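Local coordinates for MdbA protein (Corynebacterium matruchotii ATCC 14266, PDB 6BO0), which acts as a thiol-disulfide oxidoreductase of the DsbA family and probably forms disulfide bonds in other proteins, at residues E15-N21 and S105-N111; K39-E45 and S179-D185; L129-A133 and V146-A150. One frame throughout, in Å; residues are numbered along the deposited sequence. Where two conformers were deposited one is given.

Overall arrangement
Following the chain from its N terminus, residues 15-21, a loop leading into strand 20-24, pack on the start of helix 106-118 to form contact 1. Before that loop closes, strand 39-45 opens contact 2, which closes only at strand 181-184, so contacts 1 and 2 cross along the chain. Contact 3, between 129-133 and 146-150, begins after contact 1 has closed and is nested inside the long loop closed by contact 2. Contacts 1 and 2 both reach the mixed sheet of the thioredoxin fold, their centres about 19 Å apart. Contact 3 belongs to the helical part, on the other side of the chain's centre from contact 2, with about 28 Å between their centres.

Contact 1 of 3, residues E15-N21 and S105-N111; sequences ETTAFNN and SAQVYWN
E15 and N111 exchange two hydrogen bonds, the asparagine amide serving the backbone much as a neighbouring strand would. N111 OD1 accepts from E15 N at 2.9 Å, while N111 ND2 gives a straighter bond (164°) to E15 O, also 2.9 Å and on a lone pair in the carbonyl plane. In the conformer described, W110 NE1 donates to E15 OE2 over 3.0 Å, staying near the indole plane but meeting the carboxylate from above its own. A water donates to both E15 OE2 and N111 OD1.

Aromatic and apolar contacts follow. W110 CG points away from its own N (chi1 180°), which brings the indole across to T17 and F19. F19 turns its edge toward the six-membered ring of W110 in an offset edge-to-face pair, planes 73° apart, with F19 CZ 3.7 Å from W110 CE3. T17 CG2 lies 3.7 Å from W110 CB, and A106 CB packs against F19 CE1. I67 and M63 of helix 51-68 touch F19 and W110, respectively.

At the helix start, S105 is the N-cap, its OG accepting from V108 N. The N111 amide thus satisfies E15 N and O and is set by them, while W110 and water share OE2.

Contact 2 of 3, residues K39-E45 and S179-D185; sequences KTVDIYE and SPRVFID
Y44 and F183 form the apolar centre on one face of the sheet, their rings inclined at 72° and Y44 CE1 lying 3.7 Å from F183 CD1. The register puts both side chains on this face, and their nearly equal chi1 (-65° and -66°) swings each CG away from its own carbonyl carbon; L169 of helix 155-172 packs on both. V41, I43, V182 and I184 occupy the other face; V41 CG1 meets V182 CG1 at 3.9 Å.

Between these layers runs an antiparallel ladder. D42 pairs with F183 and Y44 with R181 as hydrogen-bonded pairs, and V41 with I184 and I43 with V182 as non-hydrogen-bonded ones. On the ring-bearing face D42 OD1 is salt-bridged to R77, and R181 to E188 and D174.

At one end D185 grips T40 twice: D185 N donates to T40 O at 2.8 Å, and T40 N to D185 OD1 at 2.9 Å, the latter from above the carboxylate plane. A water links D185 OD1 with T40 OG1.

At the far end P180, after a cis peptide bond, touches C52. Such a cis-proline beside the CXXC motif is a hallmark of thioredoxin folds, and the ladder probably holds it beside the CXXC helix.

Contact 3 of 3, residues L129-A133 and V146-A150; sequences LKDLA and VKKIA
A133 N donates to L129 O at 2.8 Å, an ordinary helical bond whose two atoms are also the ones that I149 meets from the other helix. I149 CG2 sits 3.6 Å from L129 O and equally close to A133 N, resting on the bonded turn. The branch gets there because it lies anti to the backbone N of I149, while CG1 (chi1 -65°) lies beside that N. L132 CB also touches the methyl I149 CG2. In the reverse direction the side chain of L129 lies against a carbonyl of the partner helix, L129 CB being 3.3 Å from I149 O.

The small A133 lets the backbones come near: its CB lies 3.4 Å from V146 O and 3.9 Å from A150 CB, and the helix axes approach to 7.8 Å. Helices 129-138 and 143-151 run antiparallel at 160°, a helical hairpin in the α-helical region that DsbA relatives carry inserted in the thioredoxin fold.

No hydrogen bond crosses between the segments; the join is made by aliphatic carbons and by van der Waals contact with backbone atoms. V146 CG1 covers the A133 end, 3.6 Å from A133 O, and A150 CB meets K130 CA at the other. Helix 89-103 packs beside the hairpin, its A96 and T99 touching I149, while its K92 meets L132. K148, on the side turned from helix 129-138, forms a salt bridge with D103.

Contact 1 of 3, residues E15-N21 and S105-N111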
loop_
_atom_site.group_PDB
_atom_site.type_symbol
_atom_site.label_atom_id
_atom_site.label_comp_id
_atom_site.label_asym_id
_atom_site.label_seq_id
_atom_site.Cartn_x
_atom_site.Cartn_y
_atom_site.Cartn_z
ATOM N N GLU A 15 3.289 -3.478 14.166
ATOM C CA GLU A 15 2.058 -2.909 14.668
ATOM C C GLU A 15 0.915 -3.889 14.614
ATOM O O GLU A 15 0.906 -4.803 13.786
ATOM C CB GLU A 15 1.678 -1.728 13.829
ATOM C CG GLU A 15 2.618 -0.569 13.976
ATOM C CD GLU A 15 2.073 0.603 13.218
ATOM O OE1 GLU A 15 1.132 1.224 13.748
ATOM O OE2 GLU A 15 2.536 0.837 12.074
ATOM N N THR A 16 -0.032 -3.710 15.534
ATOM C CA THR A 16 -1.264 -4.459 15.514
ATOM C C THR A 16 -2.293 -3.679 14.761
ATOM O O THR A 16 -2.224 -2.437 14.708
ATOM C CB THR A 16 -1.803 -4.644 16.917
ATOM O OG1 THR A 16 -1.917 -3.350 17.534
ATOM C CG2 THR A 16 -0.870 -5.552 17.706
ATOM N N THR A 17 -3.222 -4.376 14.136
ATOM C CA THR A 17 -4.298 -3.740 13.397
ATOM C C THR A 17 -5.628 -4.286 13.864
ATOM O O THR A 17 -5.715 -5.404 14.406
ATOM C CB THR A 17 -4.145 -3.984 11.887
ATOM O OG1 THR A 17 -4.082 -5.382 11.628
ATOM C CG2 THR A 17 -2.835 -3.340 11.348
ATOM N N ALA A 18 -6.663 -3.472 13.709
ATOM C CA ALA A 18 -8.054 -3.874 14.006
ATOM C C ALA A 18 -8.918 -3.409 12.843
ATOM O O ALA A 18 -9.858 -2.632 13.015
ATOM C CB ALA A 18 -8.556 -3.314 15.335
ATOM N N PHE A 19 -8.668 -3.980 11.688
ATOM C CA PHE A 19 -9.479 -3.732 10.517
ATOM C C PHE A 19 -9.291 -4.858 9.516
ATOM O O PHE A 19 -8.474 -5.786 9.734
ATOM C CB PHE A 19 -9.198 -2.360 9.891
ATOM C CG PHE A 19 -7.747 -2.097 9.572
ATOM C CD1 PHE A 19 -7.134 -2.627 8.440
ATOM C CD2 PHE A 19 -6.976 -1.332 10.428
ATOM C CE1 PHE A 19 -5.798 -2.371 8.171
ATOM C CE2 PHE A 19 -5.649 -1.059 10.153
ATOM C CZ PHE A 19 -5.050 -1.596 9.024
ATOM N N ASN A 20 -10.122 -4.839 8.485
ATOM C CA ASN A 20 -10.149 -5.852 7.440
ATOM C C ASN A 20 -9.499 -5.340 6.174
ATOM O O ASN A 20 -9.425 -4.135 5.940
ATOM C CB ASN A 20 -11.608 -6.218 7.151
ATOM C CG ASN A 20 -12.333 -6.615 8.394
ATOM O OD1 ASN A 20 -11.788 -7.407 9.157
ATOM N ND2 ASN A 20 -13.474 -6.023 8.650
ATOM N N ASN A 21 -9.024 -6.289 5.374
ATOM C CA ASN A 21 -8.395 -5.992 4.109
ATOM C C ASN A 21 -9.035 -6.818 3.042
ATOM O O ASN A 21 -9.138 -8.041 3.185
ATOM C CB ASN A 21 -6.880 -6.309 4.127
ATOM C CG ASN A 21 -6.564 -7.748 4.560
ATOM O OD1 ASN A 21 -7.046 -8.206 5.601
ATOM N ND2 ASN A 21 -5.738 -8.444 3.805
ATOM N N SER A 105 -3.147 -11.370 5.935
ATOM C CA SER A 105 -3.853 -10.605 6.946
ATOM C C SER A 105 -3.612 -9.097 6.790
ATOM O O SER A 105 -2.600 -8.626 6.250
ATOM C CB SER A 105 -3.429 -11.017 8.360
ATOM O OG SER A 105 -2.093 -10.612 8.605
ATOM N N ALA A 106 -4.568 -8.339 7.300
ATOM C CA ALA A 106 -4.456 -6.897 7.357
ATOM C C ALA A 106 -3.217 -6.463 8.115
ATOM O O ALA A 106 -2.523 -5.500 7.728
ATOM C CB ALA A 106 -5.703 -6.290 8.002
ATOM N N GLN A 107 -2.876 -7.200 9.170
ATOM C CA GLN A 107 -1.746 -6.830 9.976
ATOM C C GLN A 107 -0.420 -6.974 9.182
ATOM O O GLN A 107 0.477 -6.106 9.240
ATOM C CB GLN A 107 -1.714 -7.652 11.246
ATOM C CG GLN A 107 -0.613 -7.235 12.157
ATOM C CD GLN A 107 -0.846 -7.760 13.544
ATOM O OE1 GLN A 107 -0.040 -8.510 14.069
ATOM N NE2 GLN A 107 -1.984 -7.410 14.131
ATOM N N VAL A 108 -0.261 -8.100 8.501
ATOM C CA VAL A 108 0.949 -8.314 7.712
ATOM C C VAL A 108 1.002 -7.299 6.574
ATOM O O VAL A 108 2.062 -6.724 6.292
ATOM C CB VAL A 108 1.021 -9.771 7.222
ATOM C CG1 VAL A 108 2.225 -9.972 6.315
ATOM C CG2 VAL A 108 1.113 -10.721 8.383
ATOM N N TYR A 109 -0.134 -7.050 5.932
ATOM C CA TYR A 109 -0.188 -6.050 4.872
ATOM C C TYR A 109 0.268 -4.678 5.376
ATOM O O TYR A 109 1.101 -4.012 4.755
ATOM C CB TYR A 109 -1.597 -5.954 4.277
ATOM C CG TYR A 109 -1.681 -4.818 3.287
ATOM C CD1 TYR A 109 -1.088 -4.899 2.040
ATOM C CD2 TYR A 109 -2.279 -3.627 3.625
ATOM C CE1 TYR A 109 -1.115 -3.833 1.146
ATOM C CE2 TYR A 109 -2.296 -2.544 2.754
ATOM C CZ TYR A 109 -1.725 -2.653 1.519
ATOM O OH TYR A 109 -1.761 -1.570 0.680
ATOM N N TRP A 110 -0.314 -4.243 6.488
ATOM C CA TRP A 110 -0.012 -2.928 7.024
ATOM C C TRP A 110 1.474 -2.776 7.334
ATOM O O TRP A 110 2.112 -1.781 6.965
ATOM C CB TRP A 110 -0.846 -2.706 8.291
ATOM C CG TRP A 110 -0.615 -1.395 8.920
ATOM C CD1 TRP A 110 0.267 -1.101 9.922
ATOM C CD2 TRP A 110 -1.221 -0.164 8.562
ATOM N NE1 TRP A 110 0.235 0.236 10.223
ATOM C CE2 TRP A 110 -0.677 0.832 9.401
ATOM C CE3 TRP A 110 -2.181 0.200 7.630
ATOM C CZ2 TRP A 110 -1.063 2.155 9.312
ATOM C CZ3 TRP A 110 -2.561 1.521 7.559
ATOM C CH2 TRP A 110 -2.006 2.468 8.391
ATOM N N ASN A 111 2.023 -3.766 8.021
ATOM C CA ASN A 111 3.431 -3.713 8.374
ATOM C C ASN A 111 4.357 -3.801 7.153
ATOM O O ASN A 111 5.388 -3.125 7.097
ATOM C CB ASN A 111 3.780 -4.773 9.416
ATOM C CG ASN A 111 3.259 -4.425 10.785
ATOM O OD1 ASN A 111 3.502 -3.330 11.271
ATOM N ND2 ASN A 111 2.517 -5.333 11.400
HETATM O O HOH W 1 4.530 -0.835 10.764
#

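Contact 2 of 3, residues K39-E45 and S179-D185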
loop_
_atom_site.group_PDB
_atom_site.type_symbol
_atom_site.label_atom_id
_atom_site.label_comp_id
_atom_site.label_asym_id
_atom_site.label_seq_id
_atom_site.Cartn_x
_atom_site.Cartn_y
_atom_site.Cartn_z
ATOM N N LYS A 39 -16.404 7.758 5.472
ATOM C CA LYS A 39 -15.904 8.450 4.295
ATOM C C LYS A 39 -14.962 7.538 3.502
ATOM O O LYS A 39 -14.156 6.829 4.076
ATOM C CB LYS A 39 -15.159 9.696 4.728
ATOM C CG LYS A 39 -16.088 10.780 5.260
ATOM C CD LYS A 39 -15.284 11.975 5.702
ATOM C CE LYS A 39 -16.119 13.225 5.826
ATOM N NZ LYS A 39 -17.125 13.141 6.904
ATOM N N THR A 40 -15.057 7.613 2.189
ATOM C CA THR A 40 -14.143 6.875 1.310
ATOM C C THR A 40 -12.920 7.736 1.040
ATOM O O THR A 40 -13.046 8.840 0.543
ATOM C CB THR A 40 -14.847 6.492 -0.000
ATOM O OG1 THR A 40 -15.948 5.622 0.304
ATOM C CG2 THR A 40 -13.910 5.766 -0.951
ATOM N N VAL A 41 -11.738 7.197 1.340
ATOM C CA VAL A 41 -10.492 7.925 1.155
ATOM C C VAL A 41 -9.669 7.118 0.146
ATOM O O VAL A 41 -9.218 6.016 0.436
ATOM C CB VAL A 41 -9.726 8.127 2.468
ATOM C CG1 VAL A 41 -8.452 8.920 2.218
ATOM C CG2 VAL A 41 -10.611 8.817 3.500
ATOM N N ASP A 42 -9.472 7.678 -1.038
ATOM C CA ASP A 42 -8.643 7.057 -2.076
ATOM C C ASP A 42 -7.238 7.636 -2.003
ATOM O O ASP A 42 -7.080 8.868 -2.053
ATOM C CB ASP A 42 -9.253 7.315 -3.457
ATOM C CG ASP A 42 -10.566 6.591 -3.665
ATOM O OD1 ASP A 42 -10.568 5.352 -3.665
ATOM O OD2 ASP A 42 -11.621 7.253 -3.842
ATOM N N ILE A 43 -6.242 6.757 -1.910
ATOM C CA ILE A 43 -4.845 7.164 -1.816
ATOM C C ILE A 43 -4.081 6.521 -2.959
ATOM O O ILE A 43 -3.896 5.308 -2.995
ATOM C CB ILE A 43 -4.226 6.762 -0.466
ATOM C CG1 ILE A 43 -5.057 7.348 0.679
ATOM C CG2 ILE A 43 -2.752 7.176 -0.400
ATOM C CD1 ILE A 43 -4.560 6.964 2.045
ATOM N N TYR A 44 -3.658 7.353 -3.900
ATOM C CA TYR A 44 -2.881 6.913 -5.051
ATOM C C TYR A 44 -1.406 7.063 -4.723
ATOM O O TYR A 44 -0.937 8.153 -4.390
ATOM C CB TYR A 44 -3.239 7.767 -6.272
ATOM C CG TYR A 44 -4.687 7.594 -6.720
ATOM C CD1 TYR A 44 -5.707 8.329 -6.158
ATOM C CD2 TYR A 44 -5.017 6.687 -7.711
ATOM C CE1 TYR A 44 -7.009 8.180 -6.587
ATOM C CE2 TYR A 44 -6.296 6.523 -8.139
ATOM C CZ TYR A 44 -7.303 7.269 -7.569
ATOM O OH TYR A 44 -8.586 7.073 -8.017
ATOM N N GLU A 45 -0.664 5.958 -4.823
ATOM C CA GLU A 45 0.725 5.959 -4.414
ATOM C C GLU A 45 1.548 4.949 -5.209
ATOM O O GLU A 45 0.997 4.016 -5.810
ATOM C CB GLU A 45 0.839 5.714 -2.916
ATOM C CG GLU A 45 0.342 4.342 -2.477
ATOM C CD GLU A 45 0.478 4.058 -0.987
ATOM O OE1 GLU A 45 0.593 5.028 -0.212
ATOM O OE2 GLU A 45 0.409 2.857 -0.608
ATOM N N SER A 179 1.745 11.120 -8.249
ATOM C CA SER A 179 1.468 10.619 -6.936
ATOM C C SER A 179 2.354 11.363 -5.958
ATOM O O SER A 179 3.368 11.922 -6.359
ATOM C CB SER A 179 1.765 9.097 -6.838
ATOM O OG SER A 179 3.051 8.753 -7.302
ATOM N N PRO A 180 1.976 11.372 -4.665
ATOM C CA PRO A 180 0.739 10.863 -4.088
ATOM C C PRO A 180 -0.450 11.758 -4.382
ATOM O O PRO A 180 -0.293 12.967 -4.561
ATOM C CB PRO A 180 1.023 10.829 -2.573
ATOM C CG PRO A 180 2.006 11.943 -2.387
ATOM C CD PRO A 180 2.836 11.991 -3.649
ATOM N N ARG A 181 -1.649 11.175 -4.366
ATOM C CA ARG A 181 -2.892 11.949 -4.475
ATOM C C ARG A 181 -3.895 11.364 -3.516
ATOM O O ARG A 181 -3.958 10.143 -3.383
ATOM C CB ARG A 181 -3.467 11.886 -5.907
ATOM C CG ARG A 181 -2.460 12.179 -6.988
ATOM C CD ARG A 181 -2.111 13.636 -7.115
ATOM N NE ARG A 181 -3.188 14.334 -7.800
ATOM C CZ ARG A 181 -3.430 14.312 -9.105
ATOM N NH1 ARG A 181 -2.591 13.726 -9.957
ATOM N NH2 ARG A 181 -4.500 14.932 -9.571
ATOM N N VAL A 182 -4.667 12.217 -2.854
ATOM C CA VAL A 182 -5.681 11.794 -1.908
ATOM C C VAL A 182 -6.999 12.431 -2.256
ATOM O O VAL A 182 -7.062 13.642 -2.521
ATOM C CB VAL A 182 -5.286 12.167 -0.462
ATOM C CG1 VAL A 182 -6.354 11.757 0.540
ATOM C CG2 VAL A 182 -3.941 11.554 -0.126
ATOM N N PHE A 183 -8.042 11.600 -2.245
ATOM C CA PHE A 183 -9.414 12.047 -2.452
ATOM C C PHE A 183 -10.240 11.616 -1.251
ATOM O O PHE A 183 -10.087 10.498 -0.766
ATOM C CB PHE A 183 -10.045 11.434 -3.717
ATOM C CG PHE A 183 -9.410 11.867 -4.993
ATOM C CD1 PHE A 183 -8.136 11.436 -5.340
ATOM C CD2 PHE A 183 -10.105 12.663 -5.889
ATOM C CE1 PHE A 183 -7.563 11.847 -6.526
ATOM C CE2 PHE A 183 -9.535 13.060 -7.064
ATOM C CZ PHE A 183 -8.262 12.653 -7.389
ATOM N N ILE A 184 -11.118 12.498 -0.774
ATOM C CA ILE A 184 -12.091 12.157 0.258
ATOM C C ILE A 184 -13.485 12.301 -0.350
ATOM O O ILE A 184 -13.839 13.374 -0.828
ATOM C CB ILE A 184 -11.971 13.049 1.512
ATOM C CG1 ILE A 184 -10.577 12.908 2.155
ATOM C CG2 ILE A 184 -13.079 12.715 2.505
ATOM C CD1 ILE A 184 -10.326 13.821 3.334
ATOM N N ASP A 185 -14.228 11.204 -0.383
ATOM C CA ASP A 185 -15.540 11.152 -1.053
ATOM C C ASP A 185 -15.465 11.804 -2.434
ATOM O O ASP A 185 -16.348 12.548 -2.843
ATOM C CB ASP A 185 -16.618 11.749 -0.166
ATOM C CG ASP A 185 -16.947 10.841 1.012
ATOM O OD1 ASP A 185 -16.744 9.594 0.916
ATOM O OD2 ASP A 185 -17.414 11.362 2.040
HETATM O O HOH W 2 -17.991 6.801 1.539
#

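Contact 3 of 3, residues L129-A133 and V146-A150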
loop_
_atom_site.group_PDB
_atom_site.type_symbol
_atom_site.label_atom_id
_atom_site.label_comp_id
_atom_site.label_asym_id
_atom_site.label_seq_id
_atom_site.Cartn_x
_atom_site.Cartn_y
_atom_site.Cartn_z
ATOM N N LEU A 129 11.649 -10.352 -6.443
ATOM C CA LEU A 129 10.496 -10.936 -5.785
ATOM C C LEU A 129 10.901 -11.944 -4.718
ATOM O O LEU A 129 10.268 -12.004 -3.668
ATOM C CB LEU A 129 9.578 -11.575 -6.810
ATOM C CG LEU A 129 8.772 -10.567 -7.632
ATOM C CD1 LEU A 129 8.132 -11.283 -8.799
ATOM C CD2 LEU A 129 7.713 -9.855 -6.799
ATOM N N LYS A 130 11.945 -12.748 -4.945
ATOM C CA LYS A 130 12.330 -13.717 -3.911
ATOM C C LYS A 130 12.785 -13.021 -2.620
ATOM O O LYS A 130 12.615 -13.555 -1.528
ATOM C CB LYS A 130 13.440 -14.655 -4.417
ATOM C CG LYS A 130 14.771 -13.998 -4.759
ATOM C CD LYS A 130 15.746 -14.943 -5.425
ATOM C CE LYS A 130 17.096 -14.274 -5.541
ATOM N NZ LYS A 130 17.721 -14.188 -4.196
ATOM N N ASP A 131 13.402 -11.855 -2.760
ATOM C CA ASP A 131 13.875 -11.090 -1.613
ATOM C C ASP A 131 12.702 -10.465 -0.861
ATOM O O ASP A 131 12.659 -10.452 0.377
ATOM C CB ASP A 131 14.863 -10.002 -2.058
ATOM C CG ASP A 131 16.029 -10.568 -2.817
ATOM O OD1 ASP A 131 16.698 -11.467 -2.268
ATOM O OD2 ASP A 131 16.240 -10.156 -3.974
ATOM N N LEU A 132 11.763 -9.918 -1.612
ATOM C CA LEU A 132 10.528 -9.398 -1.031
ATOM C C LEU A 132 9.741 -10.492 -0.333
ATOM O O LEU A 132 9.152 -10.259 0.721
ATOM C CB LEU A 132 9.715 -8.699 -2.105
ATOM C CG LEU A 132 10.363 -7.451 -2.659
ATOM C CD1 LEU A 132 9.750 -7.058 -4.001
ATOM C CD2 LEU A 132 10.249 -6.299 -1.689
ATOM N N ALA A 133 9.783 -11.712 -0.884
ATOM C CA ALA A 133 9.145 -12.853 -0.233
ATOM C C ALA A 133 9.798 -13.152 1.119
ATOM O O ALA A 133 9.104 -13.414 2.104
ATOM C CB ALA A 133 9.207 -14.071 -1.138
ATOM N N VAL A 146 4.187 -16.260 0.886
ATOM C CA VAL A 146 5.605 -16.125 0.608
ATOM C C VAL A 146 5.922 -16.764 -0.754
ATOM O O VAL A 146 6.617 -16.182 -1.577
ATOM C CB VAL A 146 6.426 -16.747 1.762
ATOM C CG1 VAL A 146 7.915 -16.756 1.438
ATOM C CG2 VAL A 146 6.200 -15.981 3.064
ATOM N N LYS A 147 5.410 -17.988 -0.965
ATOM C CA LYS A 147 5.625 -18.656 -2.249
ATOM C C LYS A 147 5.067 -17.826 -3.419
ATOM O O LYS A 147 5.723 -17.672 -4.444
ATOM C CB LYS A 147 4.980 -20.036 -2.213
ATOM C CG LYS A 147 5.194 -20.852 -3.475
ATOM C CD LYS A 147 4.268 -22.047 -3.545
ATOM C CE LYS A 147 4.626 -23.056 -2.505
ATOM N NZ LYS A 147 3.744 -24.236 -2.670
ATOM N N LYS A 148 3.835 -17.318 -3.271
ATOM C CA LYS A 148 3.219 -16.590 -4.365
ATOM C C LYS A 148 3.989 -15.312 -4.672
ATOM O O LYS A 148 4.051 -14.887 -5.830
ATOM C CB LYS A 148 1.786 -16.249 -4.052
ATOM C CG LYS A 148 0.856 -17.449 -4.184
ATOM C CD LYS A 148 -0.573 -16.972 -4.034
ATOM C CE LYS A 148 -1.558 -18.096 -3.961
ATOM N NZ LYS A 148 -2.910 -17.502 -4.052
ATOM N N ILE A 149 4.528 -14.641 -3.641
ATOM C CA ILE A 149 5.361 -13.457 -3.905
ATOM C C ILE A 149 6.588 -13.850 -4.733
ATOM O O ILE A 149 6.880 -13.266 -5.784
ATOM C CB ILE A 149 5.794 -12.769 -2.601
ATOM C CG1 ILE A 149 4.576 -12.207 -1.849
ATOM C CG2 ILE A 149 6.795 -11.648 -2.921
ATOM C CD1 ILE A 149 4.872 -11.721 -0.456
ATOM N N ALA A 150 7.319 -14.856 -4.273
ATOM C CA ALA A 150 8.548 -15.251 -4.966
ATOM C C ALA A 150 8.266 -15.666 -6.404
ATOM O O ALA A 150 9.059 -15.396 -7.294
ATOM C CB ALA A 150 9.234 -16.396 -4.216
#